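Local structure of tyrosine-protein phosphatase YwqE (Bacillus subtilis, 3QY7) at residues 5-10 and 78-83; 152-157 and 185-190. The protein removes phosphate from phosphotyrosine in proteins such as YwqD, YwqF and Ssb, as a manganese-dependent phosphatase of the CpsB/CapC family. All blocks are in the same frame, centred on the assembly; numbering follows the deposited sequence.

Contact 1: 5-10 and 78-83; sequences HCHILP and GQEIRI. With FE (Fe (III) ion), chain C; FE (Fe (III) ion), chain B.
His5, His7 and Glu80 meet through a metal ion rather than through direct bonds. Three atoms, His5 NE2, His7 NE2 and Glu80 OE1, converge on one iron (III) ion, each about 2.1 Å from it and nearly at right angles to one another as seen from the metal. They therefore take one triangular face of a six-ligand shell that Asp194 helps to complete. The short spacing of 3.0 Å between His7 NE2 and Glu80 OE1 follows from this common metal and is no hydrogen bond. Glu80 OE1 lies at the edge of the His7 ring, near its plane, but meets the His5 ring obliquely, with ring and carboxylate planes 72° apart.

A His-x-His pair just beyond the first barrel strand is a hallmark of PHP-type and related metal-dependent hydrolases with TIM-barrel folds. The two imidazoles reach the ion differently: CG of His5 is anti to the backbone N (chi1 -179°), whereas that of His7 lies beside it (chi1 -59°). On the far side of each imidazole from the metal, Gln161 hydrogen-bonds His5 ND1 and Asp13 hydrogen-bonds His7 ND1, a second shell that helps fix how the rings are turned. Glu80 is fully extended and bridges: its OE2 sits 2.1 Å from the second iron, which Glu108 and His136 also bind. Water 2 forms another bridge, with its O 1.9 Å from the first iron and 2.0 Å from the second.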
loop_
_atom_site.group_PDB
_atom_site.type_symbol
_atom_site.label_atom_id
_atom_site.label_comp_id
_atom_site.label_asym_id
_atom_site.label_seq_id
_atom_site.Cartn_x
_atom_site.Cartn_y
_atom_site.Cartn_z
ATOM N N HIS A 5 -1.290 -2.902 -2.272
ATOM C CA HIS A 5 -0.639 -1.792 -2.989
ATOM C C HIS A 5 0.171 -2.399 -4.131
ATOM O O HIS A 5 1.121 -3.135 -3.890
ATOM C CB HIS A 5 0.248 -1.013 -1.995
ATOM C CG HIS A 5 0.961 0.179 -2.570
ATOM N ND1 HIS A 5 1.508 1.146 -1.756
ATOM C CD2 HIS A 5 1.187 0.587 -3.843
ATOM C CE1 HIS A 5 2.077 2.082 -2.503
ATOM N NE2 HIS A 5 1.886 1.774 -3.771
ATOM N N CYS A 6 -0.225 -2.117 -5.371
ATOM C CA CYS A 6 0.382 -2.794 -6.521
ATOM C C CYS A 6 0.050 -2.053 -7.807
ATOM O O CYS A 6 -1.088 -1.624 -8.020
ATOM C CB CYS A 6 -0.141 -4.226 -6.598
ATOM S SG CYS A 6 0.814 -5.273 -7.707
ATOM N N HIS A 7 1.050 -1.893 -8.665
ATOM C CA HIS A 7 0.877 -1.157 -9.900
ATOM C C HIS A 7 0.855 -2.126 -11.063
ATOM O O HIS A 7 1.666 -2.058 -12.000
ATOM C CB HIS A 7 1.960 -0.076 -9.989
ATOM C CG HIS A 7 1.904 0.884 -8.848
ATOM N ND1 HIS A 7 1.234 2.086 -8.928
ATOM C CD2 HIS A 7 2.362 0.788 -7.578
ATOM C CE1 HIS A 7 1.333 2.710 -7.765
ATOM N NE2 HIS A 7 1.995 1.940 -6.924
ATOM N N ILE A 8 -0.111 -3.048 -10.990
ATOM C CA ILE A 8 -0.280 -4.115 -11.971
ATOM C C ILE A 8 -1.142 -3.706 -13.180
ATOM O O ILE A 8 -1.026 -4.315 -14.241
ATOM C CB ILE A 8 -0.822 -5.420 -11.313
ATOM C CG1 ILE A 8 -0.628 -6.628 -12.241
ATOM C CG2 ILE A 8 -2.290 -5.255 -10.909
ATOM C CD1 ILE A 8 -0.863 -7.957 -11.526
ATOM N N LEU A 9 -1.991 -2.688 -13.030
ATOM C CA LEU A 9 -2.809 -2.237 -14.160
ATOM C C LEU A 9 -1.924 -1.595 -15.233
ATOM O O LEU A 9 -1.043 -0.793 -14.913
ATOM C CB LEU A 9 -3.916 -1.280 -13.715
ATOM C CG LEU A 9 -4.964 -1.897 -12.790
ATOM C CD1 LEU A 9 -6.008 -0.874 -12.365
ATOM C CD2 LEU A 9 -5.638 -3.157 -13.394
ATOM N N PRO A 10 -2.157 -1.965 -16.493
ATOM C CA PRO A 10 -1.304 -1.504 -17.587
ATOM C C PRO A 10 -1.655 -0.107 -18.076
ATOM O O PRO A 10 -2.833 0.285 -18.057
ATOM C CB PRO A 10 -1.608 -2.511 -18.691
ATOM C CG PRO A 10 -3.071 -2.832 -18.478
ATOM C CD PRO A 10 -3.217 -2.878 -16.971
ATOM N N GLY A 78 -8.674 0.188 -6.679
ATOM C CA GLY A 78 -8.149 1.097 -5.671
ATOM C C GLY A 78 -7.313 2.157 -6.377
ATOM O O GLY A 78 -7.283 2.213 -7.598
ATOM N N GLN A 79 -6.639 2.987 -5.586
ATOM C CA GLN A 79 -5.737 4.021 -6.107
ATOM C C GLN A 79 -4.664 4.300 -5.075
ATOM O O GLN A 79 -4.884 4.158 -3.871
ATOM C CB GLN A 79 -6.502 5.342 -6.342
ATOM C CG GLN A 79 -7.208 5.444 -7.668
ATOM C CD GLN A 79 -7.967 6.758 -7.799
ATOM O OE1 GLN A 79 -8.414 7.333 -6.811
ATOM N NE2 GLN A 79 -8.118 7.224 -9.035
ATOM N N GLU A 80 -3.492 4.715 -5.552
ATOM C CA GLU A 80 -2.513 5.336 -4.673
ATOM C C GLU A 80 -2.683 6.842 -4.875
ATOM O O GLU A 80 -2.522 7.352 -5.990
ATOM C CB GLU A 80 -1.081 4.901 -5.020
ATOM C CG GLU A 80 -0.040 5.584 -4.075
ATOM C CD GLU A 80 1.396 5.185 -4.344
ATOM O OE1 GLU A 80 1.630 4.397 -5.254
ATOM O OE2 GLU A 80 2.277 5.663 -3.616
ATOM N N ILE A 81 -3.053 7.528 -3.803
ATOM C CA ILE A 81 -3.422 8.954 -3.897
ATOM C C ILE A 81 -2.353 9.835 -3.251
ATOM O O ILE A 81 -2.234 9.899 -2.038
ATOM C CB ILE A 81 -4.791 9.196 -3.225
ATOM C CG1 ILE A 81 -5.844 8.246 -3.820
ATOM C CG2 ILE A 81 -5.202 10.690 -3.344
ATOM C CD1 ILE A 81 -7.154 8.183 -3.035
ATOM N N ARG A 82 -1.573 10.515 -4.084
ATOM C CA ARG A 82 -0.660 11.527 -3.577
ATOM C C ARG A 82 -1.492 12.590 -2.876
ATOM O O ARG A 82 -2.415 13.153 -3.477
ATOM C CB ARG A 82 0.137 12.146 -4.722
ATOM C CG ARG A 82 1.015 13.333 -4.309
ATOM C CD ARG A 82 2.238 12.864 -3.506
ATOM N NE ARG A 82 3.103 11.979 -4.285
ATOM C CZ ARG A 82 4.010 12.394 -5.165
ATOM N NH1 ARG A 82 4.187 13.701 -5.382
ATOM N NH2 ARG A 82 4.746 11.505 -5.826
ATOM N N ILE A 83 -1.150 12.866 -1.621
ATOM C CA ILE A 83 -1.930 13.772 -0.780
ATOM C C ILE A 83 -2.123 15.123 -1.465
ATOM O O ILE A 83 -1.231 15.615 -2.144
ATOM C CB ILE A 83 -1.277 13.928 0.623
ATOM C CG1 ILE A 83 -2.235 14.577 1.634
ATOM C CG2 ILE A 83 0.093 14.627 0.533
ATOM C CD1 ILE A 83 -1.762 14.469 3.085
HETATM FE FE FE C . 3.039 2.767 -5.261
HETATM FE FE FE B . 4.367 5.652 -3.820
HETATM O O HOH W 1 6.542 5.736 -4.314
HETATM O O HOH W 2 4.202 3.618 -4.062
#

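Contact 2: 152-157 and 185-190; sequences HLVEKG and ANLIHF
Val154, in the last turn of helix 148-155, and Leu187, in the loop following helix 173-184, mark the closest backbone approach, with CA atoms 6.4 Å apart. Both helices finish in a Schellman motif, with Gly157 and Asn186 supplying the positive phi.

Val154 points at the loop and divides its surface between Leu187 and His189. Its CG1, anti to the backbone N (chi1 171°), reaches the edge of the His189 imidazole, lying near the ring plane 3.7 Å from CE1. The other methyl, CG2, rests against the backbone carbonyl, 3.7 Å from Leu187 O. From the branch end of Leu187, CD2 comes to 4.0 Å from Val154 CB, a purely apolar touch.

No hydrogen bond crosses between the segments; polar atoms of Leu187 and His189 are instead bonded to strand 159-163. Ser160 N donates to His189 ND1, which helps fix the ring with its CE1 side toward the valine, and Ser160 OG hydrogen-bonds Leu187 O. The end of helix 148-155 thus packs on the loop that leads from helix 173-184 into strand 190-192, beside the N-terminal ends of neighbouring parallel strands 159-163 and 190-192, as expected at the base of a TIM-barrel-like alpha/beta fold, away from its catalytic mouth.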
loop_
_atom_site.group_PDB
_atom_site.type_symbol
_atom_site.label_atom_id
_atom_site.label_comp_id
_atom_site.label_asym_id
_atom_site.label_seq_id
_atom_site.Cartn_x
_atom_site.Cartn_y
_atom_site.Cartn_z
ATOM N N HIS A 152 3.262 10.064 15.715
ATOM C CA HIS A 152 2.133 10.921 16.081
ATOM C C HIS A 152 0.918 10.682 15.195
ATOM O O HIS A 152 -0.201 10.585 15.701
ATOM C CB HIS A 152 2.526 12.401 16.092
ATOM C CG HIS A 152 3.339 12.791 17.288
ATOM N ND1 HIS A 152 2.872 12.666 18.583
ATOM C CD2 HIS A 152 4.597 13.283 17.388
ATOM C CE1 HIS A 152 3.805 13.072 19.424
ATOM N NE2 HIS A 152 4.863 13.446 18.725
ATOM N N LEU A 153 1.140 10.560 13.887
ATOM C CA LEU A 153 0.029 10.322 12.947
ATOM C C LEU A 153 -0.670 8.998 13.249
ATOM O O LEU A 153 -1.896 8.918 13.211
ATOM C CB LEU A 153 0.505 10.381 11.491
ATOM C CG LEU A 153 0.946 11.742 10.929
ATOM C CD1 LEU A 153 1.717 11.584 9.640
ATOM C CD2 LEU A 153 -0.251 12.684 10.755
ATOM N N VAL A 154 0.112 7.967 13.564
ATOM C CA VAL A 154 -0.430 6.664 13.931
ATOM C C VAL A 154 -1.124 6.687 15.300
ATOM O O VAL A 154 -2.209 6.147 15.458
ATOM C CB VAL A 154 0.652 5.553 13.849
ATOM C CG1 VAL A 154 0.135 4.238 14.457
ATOM C CG2 VAL A 154 1.075 5.350 12.397
ATOM N N GLU A 155 -0.492 7.317 16.289
ATOM C CA GLU A 155 -1.144 7.540 17.579
ATOM C C GLU A 155 -2.511 8.231 17.385
ATOM O O GLU A 155 -3.477 7.920 18.090
ATOM C CB GLU A 155 -0.232 8.371 18.483
ATOM C CG GLU A 155 -0.680 8.464 19.912
ATOM C CD GLU A 155 -1.719 9.555 20.120
ATOM O OE1 GLU A 155 -2.567 9.397 21.025
ATOM O OE2 GLU A 155 -1.684 10.563 19.377
ATOM N N LYS A 156 -2.578 9.137 16.417
ATOM C CA LYS A 156 -3.818 9.879 16.125
ATOM C C LYS A 156 -4.817 9.139 15.228
ATOM O O LYS A 156 -5.876 9.686 14.898
ATOM C CB LYS A 156 -3.504 11.258 15.534
ATOM C CG LYS A 156 -2.902 12.280 16.533
ATOM C CD LYS A 156 -3.862 12.542 17.683
ATOM C CE LYS A 156 -3.635 13.920 18.294
ATOM N NZ LYS A 156 -4.763 14.259 19.215
ATOM N N GLY A 157 -4.472 7.921 14.813
ATOM C CA GLY A 157 -5.439 7.039 14.156
ATOM C C GLY A 157 -5.106 6.571 12.749
ATOM O O GLY A 157 -5.820 5.737 12.195
ATOM N N ALA A 185 8.199 -0.655 16.509
ATOM C CA ALA A 185 7.471 0.408 17.209
ATOM C C ALA A 185 5.953 0.344 17.014
ATOM O O ALA A 185 5.223 1.247 17.451
ATOM C CB ALA A 185 7.998 1.758 16.763
ATOM N N ASN A 186 5.481 -0.720 16.355
ATOM C CA ASN A 186 4.040 -0.924 16.099
ATOM C C ASN A 186 3.413 0.152 15.214
ATOM O O ASN A 186 2.217 0.437 15.320
ATOM C CB ASN A 186 3.250 -1.072 17.415
ATOM C CG ASN A 186 3.643 -2.305 18.199
ATOM O OD1 ASN A 186 3.745 -2.270 19.435
ATOM N ND2 ASN A 186 3.864 -3.407 17.495
ATOM N N LEU A 187 4.217 0.751 14.344
ATOM C CA LEU A 187 3.757 1.845 13.496
ATOM C C LEU A 187 3.317 1.402 12.111
ATOM O O LEU A 187 2.824 2.212 11.326
ATOM C CB LEU A 187 4.847 2.915 13.373
ATOM C CG LEU A 187 5.275 3.602 14.668
ATOM C CD1 LEU A 187 6.245 4.703 14.292
ATOM C CD2 LEU A 187 4.087 4.171 15.459
ATOM N N ILE A 188 3.513 0.116 11.829
ATOM C CA ILE A 188 3.191 -0.490 10.541
ATOM C C ILE A 188 2.043 -1.480 10.739
ATOM O O ILE A 188 2.052 -2.254 11.692
ATOM C CB ILE A 188 4.422 -1.270 10.000
ATOM C CG1 ILE A 188 5.637 -0.340 9.830
ATOM C CG2 ILE A 188 4.101 -2.043 8.705
ATOM C CD1 ILE A 188 5.464 0.891 8.909
ATOM N N HIS A 189 1.084 -1.463 9.811
ATOM C CA HIS A 189 -0.110 -2.307 9.921
ATOM C C HIS A 189 -0.299 -3.275 8.765
ATOM O O HIS A 189 -1.062 -4.221 8.900
ATOM C CB HIS A 189 -1.335 -1.428 10.138
ATOM C CG HIS A 189 -1.138 -0.470 11.269
ATOM N ND1 HIS A 189 -0.593 0.781 11.083
ATOM C CD2 HIS A 189 -1.309 -0.616 12.603
ATOM C CE1 HIS A 189 -0.478 1.384 12.254
ATOM N NE2 HIS A 189 -0.901 0.558 13.195
ATOM N N PHE A 190 0.406 -3.042 7.659
ATOM C CA PHE A 190 0.319 -3.868 6.446
ATOM C C PHE A 190 1.704 -4.003 5.816
ATOM O O PHE A 190 2.549 -3.105 5.954
ATOM C CB PHE A 190 -0.570 -3.212 5.370
ATOM C CG PHE A 190 -1.923 -2.781 5.844
ATOM C CD1 PHE A 190 -2.984 -3.687 5.895
ATOM C CD2 PHE A 190 -2.155 -1.447 6.177
ATOM C CE1 PHE A 190 -4.249 -3.280 6.307
ATOM C CE2 PHE A 190 -3.434 -1.026 6.587
ATOM C CZ PHE A 190 -4.478 -1.935 6.648
#

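How the contacts relate
Contacts 1 and 2 occupy different regions of one barrel-like fold, their centres about 21 Å apart and their nearest atoms about 8 Å, with no touch between them. Contact 1 closes along the chain before contact 2 opens. The first gathers metal ligands beyond strand 2-3 and on strand 80-82; the second packs the last turn of helix 148-155 on the loop between helix 173-184 and strand 190-192. Strands 80-82 and 190-192 belong to the same run of parallel strands, with 104-108, 131-135 and 159-163 between them. Strand 159-163 has neighbours in both contacts through successive residues, Ser160 for contact 2 and Gln161 for contact 1. The pair is consistent with a barrel enzyme keeping its chemistry apart from its framework.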